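PDB 3KEZ: putative sugar binding protein from Bacteroides vulgatus ATCC 8482, which probably binds sugars or other nutrients at the bacterial outer membrane as a calcium-containing member of the SusD family. Local coordinates for residues A[118-123]-A[181-186]; A[270-275]-A[282-287]; A[359-364]-A[372-377]. All blocks are in the same frame, centred on the assembly; numbering follows the deposited sequence.

Contact 1: residues A[118-123]-A[181-186]; sequences QALAIR and TELLSG
A buried, largely apolar contact sets L183, at the end of helix 166-183, and L184, just past it, against Q118, L120 and A121 in the middle of helix 109-134. L184 does most of the work. Its CG stands anti to the carbonyl carbon (chi1 -75°), which sends the two methyls forward to straddle the helix surface between Q118 and A121. CD2 presses on the start of the Q118 residue, 3.4 Å from Q118 N and 3.6 Å from Q118 CG, and the two side chains cross at about a right angle. The other branch, L184 CD1, meets the methyl of A121 at 4.1 Å from its CB; A121, having only a methyl here, puts no longer side chain between. Beside them, the side chains of L120 and L183 cross at a slant and meet by one methyl each, L120 CD1 3.7 Å from L183 CD1. L120 and A121 also pack on S180, so the packing runs on into helix 166-183.

The amide of Q118 takes no part in this apolar patch: its extended chain carries it off to D114, which receives NE2, and to Y31, which bonds to OE1. D114 also accepts the backbone N of S185, so one carboxylate ties helix 109-134 to the chain just beyond L184. Farther along, R123 forms a salt bridge with D176 between the same two helices. The chemistry is therefore divided: leucine methyls fill the interface by shape, while the direction and register of the departing chain probably depend more on the polar links at its border, in keeping with the close helix packing of a SusD-type helical domain.

Contact 2: residues A[270-275]-A[282-287]; sequences ESMGYL and DDMCIT
The carbonyl of L275, at the end of the short helix 272-275, receives the backbone N of D283 just ahead of strand 284-286, at 3.1 Å from L275 O to D283 N, with the donor in the carbonyl plane and an N-H...O angle of 156°. Beside this bond the side chains of L275 and D283 run the same way. L275 CD2 lies over the flat of the carboxylate, 3.6 Å from D283 CG and almost equally far from the two oxygens. Those oxygens are held by the loop carrying R63 and T64: OD1 bonds to T64 OG1 and OD2 to the backbone N of R63, which leaves the group little freedom to turn. Next to this pair, the selenomethionines M272 and M284 cross at about a right angle and meet by their methyls, CE of M272 4.0 Å from CE of M284. M272 is bent at both chi2 and chi3, which swings its end toward the strand. Y46 of helix 43-50 packs on M272, L275 and M284 alike. The strand pairs antiparallel with 55-57, while the M272 side chain lies about 11 Å from the bound calcium ion. A buried carboxylate under a leucine methyl would probably be costly without its two donors; the D283 N to L275 O bond and the methyl contacts join helix end to strand.

Contact 3: residues A[359-364]-A[372-377]; sequences KYLNSI and NSVEGK. With EDO (1,2-ethanediol), chain F.
The side-chain amide of N362 reaches from helix 354-368 to the loop that follows it, its two ends meeting different groups: OD1 faces the backbone N of V374, and ND2 faces the hydroxyl of S373. V374 N lies 2.9 Å from N362 OD1 on a nearly straight bond (168°), though the donor stands well above the carbonyl plane, 41° out of it. At the other end N362 ND2 gives to S373 OG at 3.0 Å, and here the partner lies in the amide plane. The N362 chi1 of -131° lies off the usual staggered positions, a twist that brings the amide round to both partners. V374 packs alongside, its CG2 3.4 Å from N362 OD1 and 4.3 Å from L361 CB, so one methyl bridges the amide and the helix. S373 OG has a second donor, E375 N at 3.1 Å, and the serine thus links the helix to the bend of its own loop. With leucine in place of N362, V374 N would probably lose its acceptor and S373 OG one of its two donors, leaving the loop freer to shift from the helix. Q366 adds another tie by giving its NE2 to the carbonyl of N372. On the outer side, G376 N binds O2 of a 1,2-ethanediol, probably from the crystallisation liquor, at 2.8 Å. The loop itself is an ST turn at S373 running into a type II beta turn from V374 to K377, with G376 at positive phi: a connection between helices 354-368 and 381-392 folded back on the first.

In the fold
The three contacts follow one another along the chain without overlap, and no two touch: their centres lie 31 to 32 Å apart, and their nearest atoms about 16 to 18 Å. Contact 1 falls in the N-terminal starch-binding-associated region and joins helix 109-134 to the end of helix 166-183 and the residue just after it. Contacts 2 and 3 both belong to the SusD family region. Contact 2 lies across the chain's centre from contact 1. Contact 3 is at the surface, where the loop leading to helix 381-392 folds back on helix 354-368. The 55-57/284-286 strand pair joins the two regions near the calcium ion, while contacts 1 and 3 are packing away from it.

Contact 1: residues A[118-123]-A[181-186]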
ATOM      1  N   GLN A 118       0.938 -15.783  -8.237  1.00 10.85           N
ATOM      2  CA  GLN A 118       1.811 -14.691  -7.781  1.00 10.62           C
ATOM      3  C   GLN A 118       1.961 -13.602  -8.858  1.00  7.94           C
ATOM      4  O   GLN A 118       1.815 -12.421  -8.574  1.00  9.93           O
ATOM      5  CB  GLN A 118       3.174 -15.229  -7.329  1.00  8.04           C
ATOM      6  CG  GLN A 118       3.132 -16.091  -6.069  1.00 11.53           C
ATOM      7  CD  GLN A 118       4.538 -16.489  -5.650  1.00 11.56           C
ATOM      8  OE1 GLN A 118       5.430 -15.660  -5.672  1.00  9.09           O
ATOM      9  NE2 GLN A 118       4.729 -17.738  -5.267  1.00 10.06           N
ATOM     10  N   ALA A 119       2.183 -14.026 -10.094  1.00 11.10           N
ATOM     11  CA  ALA A 119       2.327 -13.115 -11.235  1.00  8.14           C
ATOM     12  C   ALA A 119       1.067 -12.284 -11.488  1.00  8.73           C
ATOM     13  O   ALA A 119       1.152 -11.071 -11.737  1.00  9.20           O
ATOM     14  CB  ALA A 119       2.694 -13.893 -12.477  1.00  8.52           C
ATOM     15  N   LEU A 120      -0.097 -12.934 -11.407  1.00  8.78           N
ATOM     16  CA  LEU A 120      -1.390 -12.266 -11.528  1.00  8.51           C
ATOM     17  C   LEU A 120      -1.630 -11.246 -10.394  1.00  9.66           C
ATOM     18  O   LEU A 120      -2.015 -10.124 -10.666  1.00  8.58           O
ATOM     19  CB  LEU A 120      -2.532 -13.289 -11.543  1.00  6.89           C
ATOM     20  CG  LEU A 120      -2.696 -14.016 -12.883  1.00  7.71           C
ATOM     21  CD1 LEU A 120      -3.562 -15.256 -12.753  1.00 13.55           C
ATOM     22  CD2 LEU A 120      -3.283 -13.030 -13.912  1.00 10.61           C
ATOM     23  N   ALA A 121      -1.411 -11.648  -9.140  1.00  8.51           N
ATOM     24  CA  ALA A 121      -1.579 -10.737  -8.018  1.00 10.31           C
ATOM     25  C   ALA A 121      -0.678  -9.511  -8.104  1.00 10.08           C
ATOM     26  O   ALA A 121      -1.123  -8.383  -7.908  1.00 11.02           O
ATOM     27  CB  ALA A 121      -1.383 -11.492  -6.681  1.00 11.19           C
ATOM     28  N   ILE A 122       0.584  -9.731  -8.452  1.00  9.10           N
ATOM     29  CA  ILE A 122       1.557  -8.689  -8.613  1.00 10.60           C
ATOM     30  C   ILE A 122       1.168  -7.750  -9.754  1.00 12.46           C
ATOM     31  O   ILE A 122       1.214  -6.568  -9.579  1.00  9.67           O
ATOM     32  CB  ILE A 122       2.981  -9.260  -8.793  1.00 10.80           C
ATOM     33  CG1 ILE A 122       3.429  -9.876  -7.465  1.00 10.94           C
ATOM     34  CG2 ILE A 122       4.007  -8.182  -9.140  1.00  7.92           C
ATOM     35  CD1 ILE A 122       4.665 -10.795  -7.547  1.00 10.13           C
ATOM     36  N   ARG A 123       0.732  -8.274 -10.895  1.00 11.49           N
ATOM     37  CA  ARG A 123       0.297  -7.406 -11.988  1.00  8.85           C
ATOM     38  C   ARG A 123      -0.888  -6.535 -11.577  1.00 10.39           C
ATOM     39  O   ARG A 123      -0.942  -5.371 -11.949  1.00  9.24           O
ATOM     40  CB  ARG A 123      -0.035  -8.189 -13.263  1.00  8.07           C
ATOM     41  CG  ARG A 123      -0.240  -7.281 -14.490  1.00  7.41           C
ATOM     42  CD  ARG A 123      -0.261  -8.112 -15.769  1.00 13.27           C
ATOM     43  NE  ARG A 123      -1.456  -8.951 -15.844  1.00  8.88           N
ATOM     44  CZ  ARG A 123      -1.735  -9.825 -16.815  1.00  6.72           C
ATOM     45  NH1 ARG A 123      -0.895  -9.998 -17.837  1.00  8.01           N
ATOM     46  NH2 ARG A 123      -2.877 -10.509 -16.767  1.00  9.08           N
ATOM     47  N   THR A 181      -6.592 -15.248  -6.558  1.00 13.60           N
ATOM     48  CA  THR A 181      -7.136 -15.817  -5.281  1.00 11.46           C
ATOM     49  C   THR A 181      -7.578 -17.268  -5.447  1.00 15.94           C
ATOM     50  O   THR A 181      -7.732 -17.982  -4.471  1.00  8.96           O
ATOM     51  CB  THR A 181      -8.334 -15.044  -4.733  1.00 10.57           C
ATOM     52  OG1 THR A 181      -9.419 -15.106  -5.664  1.00 14.98           O
ATOM     53  CG2 THR A 181      -7.990 -13.577  -4.423  1.00  6.68           C
ATOM     54  N   GLU A 182      -7.779 -17.684  -6.697  1.00 15.61           N
ATOM     55  CA  GLU A 182      -8.165 -19.016  -7.009  1.00 15.10           C
ATOM     56  C   GLU A 182      -6.964 -19.917  -7.321  1.00 15.51           C
ATOM     57  O   GLU A 182      -7.121 -21.131  -7.423  1.00 15.98           O
ATOM     58  CB  GLU A 182      -9.078 -18.982  -8.217  1.00 15.50           C
ATOM     59  CG  GLU A 182     -10.421 -18.270  -8.001  1.00 19.99           C
ATOM     60  CD  GLU A 182     -11.059 -17.775  -9.316  1.00 28.71           C
ATOM     61  OE1 GLU A 182     -10.559 -18.096 -10.416  1.00 36.34           O
ATOM     62  OE2 GLU A 182     -12.069 -17.042  -9.255  1.00 33.28           O
ATOM     63  N   LEU A 183      -5.794 -19.309  -7.523  1.00 14.19           N
ATOM     64  CA  LEU A 183      -4.594 -20.015  -7.937  1.00 12.41           C
ATOM     65  C   LEU A 183      -3.501 -20.081  -6.858  1.00 10.09           C
ATOM     66  O   LEU A 183      -2.812 -21.091  -6.717  1.00 12.34           O
ATOM     67  CB  LEU A 183      -4.053 -19.360  -9.209  1.00  9.75           C
ATOM     68  CG  LEU A 183      -4.835 -19.557 -10.505  1.00 13.72           C
ATOM     69  CD1 LEU A 183      -4.204 -18.765 -11.609  1.00 18.99           C
ATOM     70  CD2 LEU A 183      -4.928 -21.018 -10.880  1.00 12.39           C
ATOM     71  N   LEU A 184      -3.341 -18.990  -6.112  1.00 10.77           N
ATOM     72  CA  LEU A 184      -2.344 -18.884  -5.073  1.00 10.62           C
ATOM     73  C   LEU A 184      -2.559 -19.867  -3.945  1.00 10.88           C
ATOM     74  O   LEU A 184      -3.693 -20.156  -3.534  1.00 15.99           O
ATOM     75  CB  LEU A 184      -2.375 -17.480  -4.466  1.00  7.11           C
ATOM     76  CG  LEU A 184      -1.781 -16.337  -5.260  1.00 12.52           C
ATOM     77  CD1 LEU A 184      -2.401 -15.008  -4.826  1.00  3.14           C
ATOM     78  CD2 LEU A 184      -0.276 -16.346  -5.084  1.00 10.58           C
ATOM     79  N   SER A 185      -1.466 -20.350  -3.384  1.00 11.74           N
ATOM     80  CA  SER A 185      -1.543 -21.164  -2.159  1.00  8.85           C
ATOM     81  C   SER A 185      -1.884 -20.264  -0.967  1.00  5.99           C
ATOM     82  O   SER A 185      -1.502 -19.085  -0.972  1.00  8.04           O
ATOM     83  CB  SER A 185      -0.196 -21.809  -1.887  1.00  6.18           C
ATOM     84  OG  SER A 185      -0.232 -22.436  -0.621  1.00  9.70           O
ATOM     85  N   GLY A 186      -2.609 -20.811   0.014  1.00  8.84           N
ATOM     86  CA  GLY A 186      -2.794 -20.192   1.346  1.00 10.91           C
ATOM     87  C   GLY A 186      -1.683 -20.406   2.378  1.00 13.12           C
ATOM     88  O   GLY A 186      -1.754 -19.896   3.498  1.00 13.88           O
TER

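Contact 2: residues A[270-275]-A[282-287]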
ATOM      1  N   GLU A 270      17.364   5.421   1.389  1.00 11.66           N
ATOM      2  CA  GLU A 270      16.052   6.011   1.028  1.00 11.36           C
ATOM      3  C   GLU A 270      14.878   5.067   1.323  1.00 11.19           C
ATOM      4  O   GLU A 270      13.745   5.332   0.936  1.00 11.91           O
ATOM      5  CB  GLU A 270      16.040   6.488  -0.429  1.00  9.51           C
ATOM      6  CG  GLU A 270      17.067   7.573  -0.686  1.00 14.26           C
ATOM      7  CD  GLU A 270      16.890   8.293  -2.006  1.00  9.50           C
ATOM      8  OE1 GLU A 270      16.398   7.667  -2.969  1.00 16.00           O
ATOM      9  OE2 GLU A 270      17.278   9.485  -2.064  1.00 17.85           O
ATOM     10  N   SER A 271      15.143   4.004   2.075  1.00  8.35           N
ATOM     11  CA  SER A 271      14.112   3.054   2.484  1.00  9.60           C
ATOM     12  C   SER A 271      13.283   3.618   3.649  1.00  6.13           C
ATOM     13  O   SER A 271      13.733   4.519   4.355  1.00  8.13           O
ATOM     14  CB  SER A 271      14.776   1.743   2.936  1.00  9.99           C
ATOM     15  OG  SER A 271      15.428   1.931   4.188  1.00 11.60           O
HETATM   16  N   MSE A 272      12.103   3.062   3.865  1.00  7.63           N
HETATM   17  CA  MSE A 272      11.205   3.523   4.954  1.00  8.11           C
HETATM   18  C   MSE A 272      11.885   3.478   6.310  1.00  9.16           C
HETATM   19  O   MSE A 272      11.691   4.381   7.143  1.00  8.72           O
HETATM   20  CB  MSE A 272       9.895   2.725   4.970  1.00  6.24           C
HETATM   21  CG  MSE A 272       9.038   2.893   3.708  1.00 10.06           C
HETATM   22 SE   MSE A 272       8.431   4.696   3.576  0.75  2.00          SE
HETATM   23  CE  MSE A 272       6.967   4.689   4.899  1.00 10.61           C
ATOM     24  N   GLY A 273      12.703   2.440   6.522  1.00 10.54           N
ATOM     25  CA  GLY A 273      13.416   2.258   7.765  1.00  8.71           C
ATOM     26  C   GLY A 273      14.328   3.426   8.073  1.00 10.35           C
ATOM     27  O   GLY A 273      14.450   3.828   9.229  1.00 10.56           O
ATOM     28  N   TYR A 274      14.979   3.960   7.041  1.00 11.29           N
ATOM     29  CA  TYR A 274      15.860   5.118   7.221  1.00 11.13           C
ATOM     30  C   TYR A 274      15.096   6.454   7.148  1.00 13.40           C
ATOM     31  O   TYR A 274      15.491   7.424   7.787  1.00 10.59           O
ATOM     32  CB  TYR A 274      16.978   5.092   6.191  1.00 11.19           C
ATOM     33  CG  TYR A 274      18.306   5.622   6.669  1.00 11.74           C
ATOM     34  CD1 TYR A 274      19.136   4.866   7.495  1.00 12.42           C
ATOM     35  CD2 TYR A 274      18.751   6.872   6.260  1.00  5.87           C
ATOM     36  CE1 TYR A 274      20.386   5.370   7.919  1.00 17.99           C
ATOM     37  CE2 TYR A 274      19.980   7.371   6.681  1.00 13.73           C
ATOM     38  CZ  TYR A 274      20.789   6.618   7.493  1.00 16.44           C
ATOM     39  OH  TYR A 274      21.992   7.147   7.867  1.00 23.98           O
ATOM     40  N   LEU A 275      14.006   6.531   6.384  1.00 13.93           N
ATOM     41  CA  LEU A 275      13.290   7.823   6.292  1.00 11.72           C
ATOM     42  C   LEU A 275      12.511   8.122   7.578  1.00 11.75           C
ATOM     43  O   LEU A 275      12.401   9.280   7.993  1.00 10.53           O
ATOM     44  CB  LEU A 275      12.350   7.865   5.086  1.00  8.79           C
ATOM     45  CG  LEU A 275      13.003   7.743   3.699  1.00  7.25           C
ATOM     46  CD1 LEU A 275      11.920   7.514   2.652  1.00  9.15           C
ATOM     47  CD2 LEU A 275      13.835   8.967   3.401  1.00  7.43           C
ATOM     48  N   ASP A 282      15.667  11.614   9.082  1.00 11.08           N
ATOM     49  CA  ASP A 282      14.749  12.579   9.736  1.00 11.70           C
ATOM     50  C   ASP A 282      13.778  13.176   8.709  1.00  8.92           C
ATOM     51  O   ASP A 282      13.627  14.403   8.607  1.00 11.40           O
ATOM     52  CB  ASP A 282      15.518  13.705  10.424  1.00 13.40           C
ATOM     53  CG  ASP A 282      16.664  13.197  11.300  1.00 18.63           C
ATOM     54  OD1 ASP A 282      17.717  12.885  10.733  1.00 12.14           O
ATOM     55  OD2 ASP A 282      16.516  13.142  12.542  1.00 17.70           O
ATOM     56  N   ASP A 283      13.169  12.319   7.915  1.00  8.89           N
ATOM     57  CA  ASP A 283      12.628  12.775   6.638  1.00 10.13           C
ATOM     58  C   ASP A 283      11.131  13.039   6.730  1.00 12.08           C
ATOM     59  O   ASP A 283      10.644  14.066   6.258  1.00 10.00           O
ATOM     60  CB  ASP A 283      12.931  11.764   5.548  1.00 14.23           C
ATOM     61  CG  ASP A 283      12.915  12.382   4.177  1.00  9.88           C
ATOM     62  OD1 ASP A 283      11.821  12.405   3.570  1.00  9.54           O
ATOM     63  OD2 ASP A 283      13.987  12.882   3.741  1.00 14.50           O
HETATM   64  N   MSE A 284      10.401  12.112   7.334  1.00 10.84           N
HETATM   65  CA  MSE A 284       8.954  12.255   7.431  1.00 11.74           C
HETATM   66  C   MSE A 284       8.483  11.913   8.847  1.00 12.96           C
HETATM   67  O   MSE A 284       8.977  10.954   9.456  1.00 10.73           O
HETATM   68  CB  MSE A 284       8.269  11.403   6.366  1.00 10.07           C
HETATM   69  CG  MSE A 284       8.601   9.925   6.440  1.00 10.07           C
HETATM   70 SE   MSE A 284       7.880   8.794   5.011  0.75  2.00          SE
HETATM   71  CE  MSE A 284       6.077   8.567   5.605  1.00 11.15           C
ATOM     72  N   CYS A 285       7.572  12.737   9.389  1.00 11.94           N
ATOM     73  CA  CYS A 285       7.082  12.567  10.769  1.00 12.55           C
ATOM     74  C   CYS A 285       5.552  12.695  10.807  1.00 12.98           C
ATOM     75  O   CYS A 285       4.914  13.031   9.790  1.00  9.77           O
ATOM     76  CB  CYS A 285       7.695  13.631  11.666  1.00 11.96           C
ATOM     77  SG  CYS A 285       7.261  15.310  11.163  1.00 14.11           S
ATOM     78  N   ILE A 286       4.958  12.444  11.971  1.00 13.12           N
ATOM     79  CA  ILE A 286       3.517  12.647  12.111  1.00 10.83           C
ATOM     80  C   ILE A 286       3.220  14.146  12.214  1.00 10.87           C
ATOM     81  O   ILE A 286       4.057  14.914  12.654  1.00 13.04           O
ATOM     82  CB  ILE A 286       2.911  11.923  13.314  1.00 13.29           C
ATOM     83  CG1 ILE A 286       3.397  12.512  14.632  1.00 11.60           C
ATOM     84  CG2 ILE A 286       3.127  10.399  13.227  1.00  6.38           C
ATOM     85  CD1 ILE A 286       2.847  11.793  15.862  1.00 10.64           C
ATOM     86  N   THR A 287       2.034  14.560  11.770  1.00  9.91           N
ATOM     87  CA  THR A 287       1.576  15.925  11.978  1.00  9.41           C
ATOM     88  C   THR A 287       1.107  16.104  13.437  1.00 10.51           C
ATOM     89  O   THR A 287       0.795  15.124  14.126  1.00  8.36           O
ATOM     90  CB  THR A 287       0.434  16.277  11.030  1.00  9.69           C
ATOM     91  OG1 THR A 287      -0.578  15.278  11.180  1.00 11.26           O
ATOM     92  CG2 THR A 287       0.944  16.318   9.524  1.00  2.94           C
TER

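Contact 3: residues A[359-364]-A[372-377]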
ATOM      1  N   LYS A 359     -18.476  -5.808  14.924  1.00  8.36           N
ATOM      2  CA  LYS A 359     -17.664  -7.011  15.144  1.00 11.07           C
ATOM      3  C   LYS A 359     -16.227  -6.783  14.673  1.00 11.65           C
ATOM      4  O   LYS A 359     -15.258  -6.911  15.440  1.00  8.98           O
ATOM      5  CB  LYS A 359     -18.280  -8.199  14.413  1.00 13.31           C
ATOM      6  CG  LYS A 359     -17.561  -9.555  14.676  1.00 23.91           C
ATOM      7  CD  LYS A 359     -17.984 -10.619  13.645  1.00 26.33           C
ATOM      8  CE  LYS A 359     -16.811 -11.576  13.256  1.00 33.77           C
ATOM      9  NZ  LYS A 359     -17.270 -12.702  12.347  1.00 33.32           N
ATOM     10  N   TYR A 360     -16.076  -6.385  13.414  1.00 12.43           N
ATOM     11  CA  TYR A 360     -14.730  -6.267  12.839  1.00 11.00           C
ATOM     12  C   TYR A 360     -13.983  -5.065  13.396  1.00 11.58           C
ATOM     13  O   TYR A 360     -12.787  -5.151  13.739  1.00  9.93           O
ATOM     14  CB  TYR A 360     -14.794  -6.266  11.313  1.00 11.19           C
ATOM     15  CG  TYR A 360     -15.178  -7.627  10.765  1.00  8.73           C
ATOM     16  CD1 TYR A 360     -14.269  -8.690  10.834  1.00 11.59           C
ATOM     17  CD2 TYR A 360     -16.406  -7.866  10.156  1.00  9.18           C
ATOM     18  CE1 TYR A 360     -14.568  -9.921  10.332  1.00 16.66           C
ATOM     19  CE2 TYR A 360     -16.721  -9.150   9.652  1.00 15.90           C
ATOM     20  CZ  TYR A 360     -15.789 -10.160   9.756  1.00 13.38           C
ATOM     21  OH  TYR A 360     -16.009 -11.430   9.262  1.00 12.68           O
ATOM     22  N   LEU A 361     -14.680  -3.953  13.573  1.00 10.11           N
ATOM     23  CA  LEU A 361     -14.004  -2.787  14.060  1.00  9.13           C
ATOM     24  C   LEU A 361     -13.553  -2.976  15.494  1.00 11.91           C
ATOM     25  O   LEU A 361     -12.484  -2.503  15.859  1.00 13.03           O
ATOM     26  CB  LEU A 361     -14.857  -1.542  13.908  1.00 10.23           C
ATOM     27  CG  LEU A 361     -14.003  -0.302  13.919  1.00  7.28           C
ATOM     28  CD1 LEU A 361     -13.188  -0.227  12.617  1.00 15.63           C
ATOM     29  CD2 LEU A 361     -14.873   0.912  14.098  1.00  9.38           C
ATOM     30  N   ASN A 362     -14.353  -3.713  16.282  1.00 11.13           N
ATOM     31  CA  ASN A 362     -14.068  -3.887  17.688  1.00 11.35           C
ATOM     32  C   ASN A 362     -12.761  -4.662  17.897  1.00  9.17           C
ATOM     33  O   ASN A 362     -12.038  -4.389  18.840  1.00 11.47           O
ATOM     34  CB  ASN A 362     -15.240  -4.539  18.445  1.00  9.60           C
ATOM     35  CG  ASN A 362     -15.612  -3.786  19.705  1.00 19.50           C
ATOM     36  OD1 ASN A 362     -15.115  -2.687  19.972  1.00 12.34           O
ATOM     37  ND2 ASN A 362     -16.498  -4.377  20.497  1.00 19.17           N
ATOM     38  N   SER A 363     -12.439  -5.575  16.998  1.00  9.33           N
ATOM     39  CA  SER A 363     -11.197  -6.314  17.078  1.00 11.04           C
ATOM     40  C   SER A 363      -9.983  -5.345  17.003  1.00 10.88           C
ATOM     41  O   SER A 363      -9.023  -5.503  17.757  1.00 10.17           O
ATOM     42  CB  SER A 363     -11.146  -7.401  15.976  1.00 11.10           C
ATOM     43  OG  SER A 363     -12.020  -8.489  16.287  1.00 13.15           O
ATOM     44  N   ILE A 364     -10.045  -4.348  16.114  1.00  9.87           N
ATOM     45  CA  ILE A 364      -8.994  -3.343  16.010  1.00  8.47           C
ATOM     46  C   ILE A 364      -8.986  -2.416  17.230  1.00 10.79           C
ATOM     47  O   ILE A 364      -7.927  -2.232  17.850  1.00 10.32           O
ATOM     48  CB  ILE A 364      -9.050  -2.575  14.697  1.00 10.93           C
ATOM     49  CG1 ILE A 364      -8.924  -3.563  13.523  1.00 13.38           C
ATOM     50  CG2 ILE A 364      -7.942  -1.564  14.611  1.00  5.75           C
ATOM     51  CD1 ILE A 364      -7.672  -4.539  13.586  1.00  9.21           C
ATOM     52  N   ASN A 372     -11.728  -0.128  25.676  1.00 11.87           N
ATOM     53  CA  ASN A 372     -12.633   0.560  24.743  1.00 10.99           C
ATOM     54  C   ASN A 372     -13.514  -0.454  24.053  1.00 11.86           C
ATOM     55  O   ASN A 372     -13.174  -1.650  23.984  1.00 12.97           O
ATOM     56  CB  ASN A 372     -11.873   1.346  23.674  1.00 11.06           C
ATOM     57  CG  ASN A 372     -11.104   2.533  24.234  1.00  9.02           C
ATOM     58  OD1 ASN A 372     -11.431   3.032  25.284  1.00 18.94           O
ATOM     59  ND2 ASN A 372     -10.075   3.000  23.494  1.00 24.58           N
ATOM     60  N   SER A 373     -14.653   0.031  23.552  1.00 14.03           N
ATOM     61  CA  SER A 373     -15.585  -0.775  22.732  1.00 13.07           C
ATOM     62  C   SER A 373     -16.409   0.141  21.884  1.00 11.00           C
ATOM     63  O   SER A 373     -16.799   1.235  22.328  1.00 11.11           O
ATOM     64  CB  SER A 373     -16.555  -1.598  23.576  1.00 14.92           C
ATOM     65  OG  SER A 373     -17.235  -2.538  22.744  1.00 12.71           O
ATOM     66  N   VAL A 374     -16.688  -0.292  20.668  1.00  8.33           N
ATOM     67  CA  VAL A 374     -17.655   0.392  19.840  1.00  7.93           C
ATOM     68  C   VAL A 374     -19.026  -0.340  19.837  1.00  9.05           C
ATOM     69  O   VAL A 374     -19.902  -0.020  19.032  1.00 12.43           O
ATOM     70  CB  VAL A 374     -17.140   0.637  18.404  1.00  5.21           C
ATOM     71  CG1 VAL A 374     -15.999   1.674  18.375  1.00  9.69           C
ATOM     72  CG2 VAL A 374     -16.709  -0.632  17.721  1.00  7.74           C
ATOM     73  N   GLU A 375     -19.209  -1.311  20.722  1.00 11.03           N
ATOM     74  CA  GLU A 375     -20.497  -1.989  20.855  1.00 10.67           C
ATOM     75  C   GLU A 375     -21.539  -0.957  21.248  1.00  9.66           C
ATOM     76  O   GLU A 375     -21.249  -0.041  21.996  1.00  9.13           O
ATOM     77  CB  GLU A 375     -20.419  -3.128  21.878  1.00 11.78           C
ATOM     78  CG  GLU A 375     -21.637  -4.033  21.881  1.00 23.79           C
ATOM     79  CD  GLU A 375     -21.380  -5.380  22.582  1.00 20.59           C
ATOM     80  OE1 GLU A 375     -20.199  -5.750  22.790  1.00 28.79           O
ATOM     81  OE2 GLU A 375     -22.365  -6.085  22.849  1.00 30.50           O
ATOM     82  N   GLY A 376     -22.742  -1.088  20.702  1.00  9.94           N
ATOM     83  CA  GLY A 376     -23.815  -0.110  20.908  1.00 10.99           C
ATOM     84  C   GLY A 376     -23.771   1.161  20.048  1.00 10.90           C
ATOM     85  O   GLY A 376     -24.617   2.034  20.193  1.00 11.88           O
ATOM     86  N   LYS A 377     -22.784   1.290  19.179  1.00 10.58           N
ATOM     87  CA  LYS A 377     -22.674   2.467  18.314  1.00 11.74           C
ATOM     88  C   LYS A 377     -23.264   2.111  16.960  1.00 10.55           C
ATOM     89  O   LYS A 377     -23.200   0.955  16.525  1.00  9.57           O
ATOM     90  CB  LYS A 377     -21.215   2.878  18.093  1.00 11.09           C
ATOM     91  CG  LYS A 377     -20.401   3.073  19.385  1.00 14.19           C
ATOM     92  CD  LYS A 377     -20.739   4.342  20.062  1.00 13.41           C
ATOM     93  CE  LYS A 377     -19.831   4.637  21.268  1.00 20.52           C
ATOM     94  NZ  LYS A 377     -20.497   5.678  22.044  1.00 15.70           N
TER
HETATM   95  C1  EDO F   5     -24.118  -3.868  16.891  1.00 28.39           C
HETATM   96  O1  EDO F   5     -24.211  -5.241  17.320  1.00 22.97           O
HETATM   97  C2  EDO F   5     -24.341  -2.941  18.076  1.00 31.87           C
HETATM   98  O2  EDO F   5     -23.443  -3.309  19.150  1.00 27.40           O